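Local structure of MobA-like NTP transferase domain-containing protein (Thermus thermophilus, 2DPW) at residues A45-V50 with E100-V105; P110-V115 with E209-V214. The protein is of unknown function but belongs to the MobA-like NTP transferases, which suggests a nucleotidyltransferase activity. All coordinates share one frame; numbering follows the deposited sequence.

Both interactions reach the same mixed sheet: interaction 1 through the turn that leads into strand 48-52, interaction 2 through a strand pair within it. Their centres are about 16 Å apart. Helix 99-108 joins them. It takes part in interaction 1, and the chain then runs on through the loop at 110-113 into strand 114-120 of interaction 2. The two also touch directly. Phe104 CE2 lies 3.9 Å from Leu213 CD2, and Val105 CA packs on that same methyl. The helix therefore meets the 45-47 turn with one side and strand 210-214 with another. Each contact is centred about 13 Å from the centre of the chain. Both contacts are packing around the sheet and the helix beside it.

Interaction 1. Residues A45-V50 with E100-V105; sequences AGLSPV and EAVRFV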
# COMPACT_ATOMS: atom_id res chain seq x y z
N ALA A 45 -1.27 11.57 12.00
CA ALA A 45 0.10 11.21 12.34
C ALA A 45 1.11 12.28 11.92
O ALA A 45 2.32 12.05 11.93
CB ALA A 45 0.46 9.86 11.73
N GLY A 46 0.60 13.46 11.57
CA GLY A 46 1.47 14.57 11.20
C GLY A 46 1.94 14.70 9.76
O GLY A 46 2.94 15.37 9.50
N LEU A 47 1.22 14.08 8.82
CA LEU A 47 1.62 14.15 7.42
C LEU A 47 0.68 15.00 6.58
O LEU A 47 -0.46 15.24 6.96
CB LEU A 47 1.66 12.75 6.81
CG LEU A 47 2.45 11.68 7.55
CD1 LEU A 47 2.18 10.32 6.93
CD2 LEU A 47 3.91 12.01 7.50
N SER A 48 1.17 15.43 5.43
CA SER A 48 0.39 16.22 4.49
C SER A 48 0.12 15.28 3.30
O SER A 48 1.02 15.00 2.51
CB SER A 48 1.19 17.44 4.04
OG SER A 48 0.44 18.25 3.15
N PRO A 49 -1.13 14.79 3.15
CA PRO A 49 -1.52 13.88 2.07
C PRO A 49 -1.84 14.46 0.71
O PRO A 49 -2.65 15.37 0.57
CB PRO A 49 -2.76 13.18 2.64
CG PRO A 49 -2.71 13.44 4.11
CD PRO A 49 -2.17 14.84 4.18
N VAL A 50 -1.21 13.91 -0.32
CA VAL A 50 -1.47 14.31 -1.68
C VAL A 50 -2.49 13.26 -2.10
O VAL A 50 -2.28 12.07 -1.86
CB VAL A 50 -0.23 14.20 -2.58
CG1 VAL A 50 -0.61 14.45 -4.03
CG2 VAL A 50 0.80 15.24 -2.15
N GLU A 100 -2.01 5.52 14.98
CA GLU A 100 -1.04 4.68 15.67
C GLU A 100 -0.33 3.78 14.67
O GLU A 100 0.90 3.64 14.70
CB GLU A 100 -1.75 3.83 16.73
CG GLU A 100 -0.82 3.28 17.78
CD GLU A 100 -1.57 2.61 18.92
OE1 GLU A 100 -2.71 3.04 19.19
OE2 GLU A 100 -1.02 1.67 19.54
N ALA A 101 -1.12 3.18 13.78
CA ALA A 101 -0.58 2.31 12.75
C ALA A 101 0.38 3.10 11.86
O ALA A 101 1.47 2.64 11.52
CB ALA A 101 -1.71 1.73 11.92
N VAL A 102 -0.01 4.30 11.49
CA VAL A 102 0.84 5.12 10.64
C VAL A 102 2.17 5.48 11.30
O VAL A 102 3.24 5.34 10.69
CB VAL A 102 0.11 6.40 10.22
CG1 VAL A 102 1.08 7.34 9.52
CG2 VAL A 102 -1.05 6.05 9.30
N ARG A 103 2.11 5.93 12.55
CA ARG A 103 3.33 6.32 13.24
C ARG A 103 4.26 5.15 13.46
O ARG A 103 5.48 5.32 13.44
CB ARG A 103 2.99 7.01 14.55
CG ARG A 103 2.41 8.40 14.32
CD ARG A 103 2.26 9.24 15.57
NE ARG A 103 2.16 10.64 15.18
CZ ARG A 103 1.82 11.63 15.99
NH1 ARG A 103 1.54 11.39 17.27
NH2 ARG A 103 1.76 12.88 15.53
N PHE A 104 3.71 3.96 13.66
CA PHE A 104 4.55 2.79 13.87
C PHE A 104 5.48 2.66 12.67
O PHE A 104 6.71 2.58 12.80
CB PHE A 104 3.70 1.53 13.98
CG PHE A 104 4.51 0.26 14.00
CD1 PHE A 104 5.31 -0.06 15.09
CD2 PHE A 104 4.50 -0.60 12.91
CE1 PHE A 104 6.08 -1.22 15.09
CE2 PHE A 104 5.26 -1.76 12.91
CZ PHE A 104 6.06 -2.07 14.00
N VAL A 105 4.86 2.62 11.50
CA VAL A 105 5.57 2.50 10.24
C VAL A 105 6.68 3.54 10.23
O VAL A 105 7.86 3.21 10.12
CB VAL A 105 4.61 2.76 9.05
CG1 VAL A 105 5.37 2.70 7.73
CG2 VAL A 105 3.49 1.73 9.07
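Ala45 and Val102 form the close part of this contact. The CB of Ala45 sits 3.4 Å from CG1 of Val102. That methyl is anti to the backbone N (chi1 171°), which turns it from helix 99-108 toward the 45-47 turn. Leu47 adds a looser apolar touch. Its CD1 meets the same CG1 tip to tip at 4.1 Å.

Arg103 forms the outer, solvent-exposed side. Its aliphatic CG lies 3.6 Å from Ala45 CB. The chain then runs extended from CG to NE past the turn. Ala45 O stands at the guanidinium edge, near its plane, with NE at 3.5 Å. This is proximity without a hydrogen bond. The stronger partner of the guanidinium is Glu99, which forms a salt bridge with NH1. No hydrogen bond joins the two segments, so apolar packing is the main interaction.

The turn itself ends helix 35-44. Gly46 has positive phi and is the C-prime residue of a Schellman motif, in which Leu47 N pairs with Leu42 O and Gly46 N with Tyr43 O. The chain then enters strand 48-52, which is parallel to strand 4-8, as in the beta-alpha-beta crossover of a Rossmann-like GT-A fold.

Interaction 2. Residues P110-V115 with E209-V214; sequences PEAALV and EARALV
Arg211 starts with CG anti to its carbonyl carbon (chi1 -70°) and then bends at chi3 (68°). The bend lays the guanidinium against the ring of Pro110. Pro110 CG stands over the centre of one face, 3.9 Å above the plane, and CB is 3.7 Å from NH1. The NE of Arg211 forms a salt bridge with Glu199, which also accepts a hydrogen bond from Ala212 N. This pairing would limit rotation of the guanidinium.

Two backbone bonds join the two segments. Leu114 N donates to Glu209 O at 3.1 Å, and Arg211 N donates to Leu114 O at 2.9 Å. Leu114 thus bonds with both its N-H and its carbonyl to the 209-211 backbone. This is parallel beta pairing, with Leu114 beside Ala210 and Val115 beside Arg211. It adds strand 210-214 to the mixed central sheet of the GT-A-like fold, next to strand 114-120. The other neighbour of strand 114-120 here is strand 148-152, which is antiparallel to it.

The two faces of the pair differ. On one, Leu114 CD2 packs on Ala210 CB at 3.9 Å, and Leu114 also touches Phe156. On the other, Val115 CG1 meets Leu213 CB at 3.9 Å, and the Leu213 side chain crosses that of Pro110 at an oblique angle, with CD1 near CD. The extended Glu209 side chain runs past Ala112, with its CG 3.8 Å from Ala112 CB.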
# COMPACT_ATOMS: atom_id res chain seq x y z
N PRO A 110 12.93 0.85 8.76
CA PRO A 110 14.39 0.92 8.71
C PRO A 110 14.81 1.93 7.66
O PRO A 110 14.00 2.32 6.82
CB PRO A 110 14.82 -0.49 8.32
CG PRO A 110 13.61 -1.29 8.12
CD PRO A 110 12.40 -0.45 8.31
N GLU A 111 16.07 2.33 7.68
CA GLU A 111 16.58 3.28 6.70
C GLU A 111 16.79 2.59 5.35
O GLU A 111 17.82 1.96 5.13
CB GLU A 111 17.90 3.88 7.18
CG GLU A 111 17.75 4.99 8.21
CD GLU A 111 16.81 6.09 7.74
OE1 GLU A 111 16.88 6.45 6.54
OE2 GLU A 111 16.02 6.60 8.56
N ALA A 112 15.79 2.70 4.47
CA ALA A 112 15.85 2.09 3.13
C ALA A 112 14.99 2.84 2.12
O ALA A 112 13.92 3.37 2.45
CB ALA A 112 15.40 0.62 3.20
N ALA A 113 15.46 2.88 0.87
CA ALA A 113 14.78 3.55 -0.22
C ALA A 113 13.32 3.15 -0.28
O ALA A 113 12.43 3.94 -0.58
CB ALA A 113 15.44 3.19 -1.54
N LEU A 114 13.09 1.88 0.04
CA LEU A 114 11.75 1.35 -0.01
C LEU A 114 11.49 0.42 1.17
O LEU A 114 12.27 -0.50 1.42
CB LEU A 114 11.57 0.61 -1.33
CG LEU A 114 10.24 -0.07 -1.60
CD1 LEU A 114 10.00 -0.12 -3.09
CD2 LEU A 114 10.24 -1.45 -0.98
N VAL A 115 10.40 0.67 1.88
CA VAL A 115 10.01 -0.17 3.01
C VAL A 115 8.55 -0.56 2.86
O VAL A 115 7.68 0.29 2.69
CB VAL A 115 10.25 0.55 4.35
CG1 VAL A 115 9.88 -0.38 5.52
CG2 VAL A 115 11.71 0.95 4.46
N GLU A 209 17.75 -0.41 -1.94
CA GLU A 209 17.52 -1.19 -0.73
C GLU A 209 16.02 -1.30 -0.50
O GLU A 209 15.30 -0.29 -0.50
CB GLU A 209 18.18 -0.56 0.49
CG GLU A 209 18.17 -1.50 1.69
CD GLU A 209 19.00 -1.00 2.85
OE1 GLU A 209 19.82 -0.09 2.63
OE2 GLU A 209 18.82 -1.52 3.98
N ALA A 210 15.55 -2.52 -0.31
CA ALA A 210 14.12 -2.75 -0.10
C ALA A 210 13.94 -3.63 1.10
O ALA A 210 14.51 -4.72 1.17
CB ALA A 210 13.53 -3.43 -1.33
N ARG A 211 13.14 -3.16 2.05
CA ARG A 211 12.90 -3.94 3.25
C ARG A 211 11.44 -3.98 3.64
O ARG A 211 10.67 -3.11 3.26
CB ARG A 211 13.76 -3.40 4.39
CG ARG A 211 15.23 -3.69 4.19
CD ARG A 211 16.05 -3.37 5.40
NE ARG A 211 15.77 -4.25 6.53
CZ ARG A 211 16.37 -4.14 7.71
NH1 ARG A 211 17.27 -3.18 7.90
NH2 ARG A 211 16.06 -4.98 8.70
N ALA A 212 11.07 -5.01 4.40
CA ALA A 212 9.70 -5.15 4.88
C ALA A 212 9.66 -4.75 6.34
O ALA A 212 10.67 -4.82 7.04
CB ALA A 212 9.23 -6.59 4.75
N LEU A 213 8.50 -4.30 6.80
CA LEU A 213 8.34 -3.91 8.19
C LEU A 213 7.19 -4.72 8.77
O LEU A 213 6.03 -4.53 8.37
CB LEU A 213 8.01 -2.42 8.32
CG LEU A 213 7.81 -1.90 9.75
CD1 LEU A 213 9.14 -1.80 10.42
CD2 LEU A 213 7.13 -0.53 9.76
N VAL A 214 7.51 -5.63 9.68
CA VAL A 214 6.45 -6.40 10.31
C VAL A 214 5.66 -5.36 11.09
O VAL A 214 6.17 -4.76 12.04
CB VAL A 214 7.01 -7.42 11.30
CG1 VAL A 214 5.87 -8.22 11.89
CG2 VAL A 214 8.01 -8.32 10.59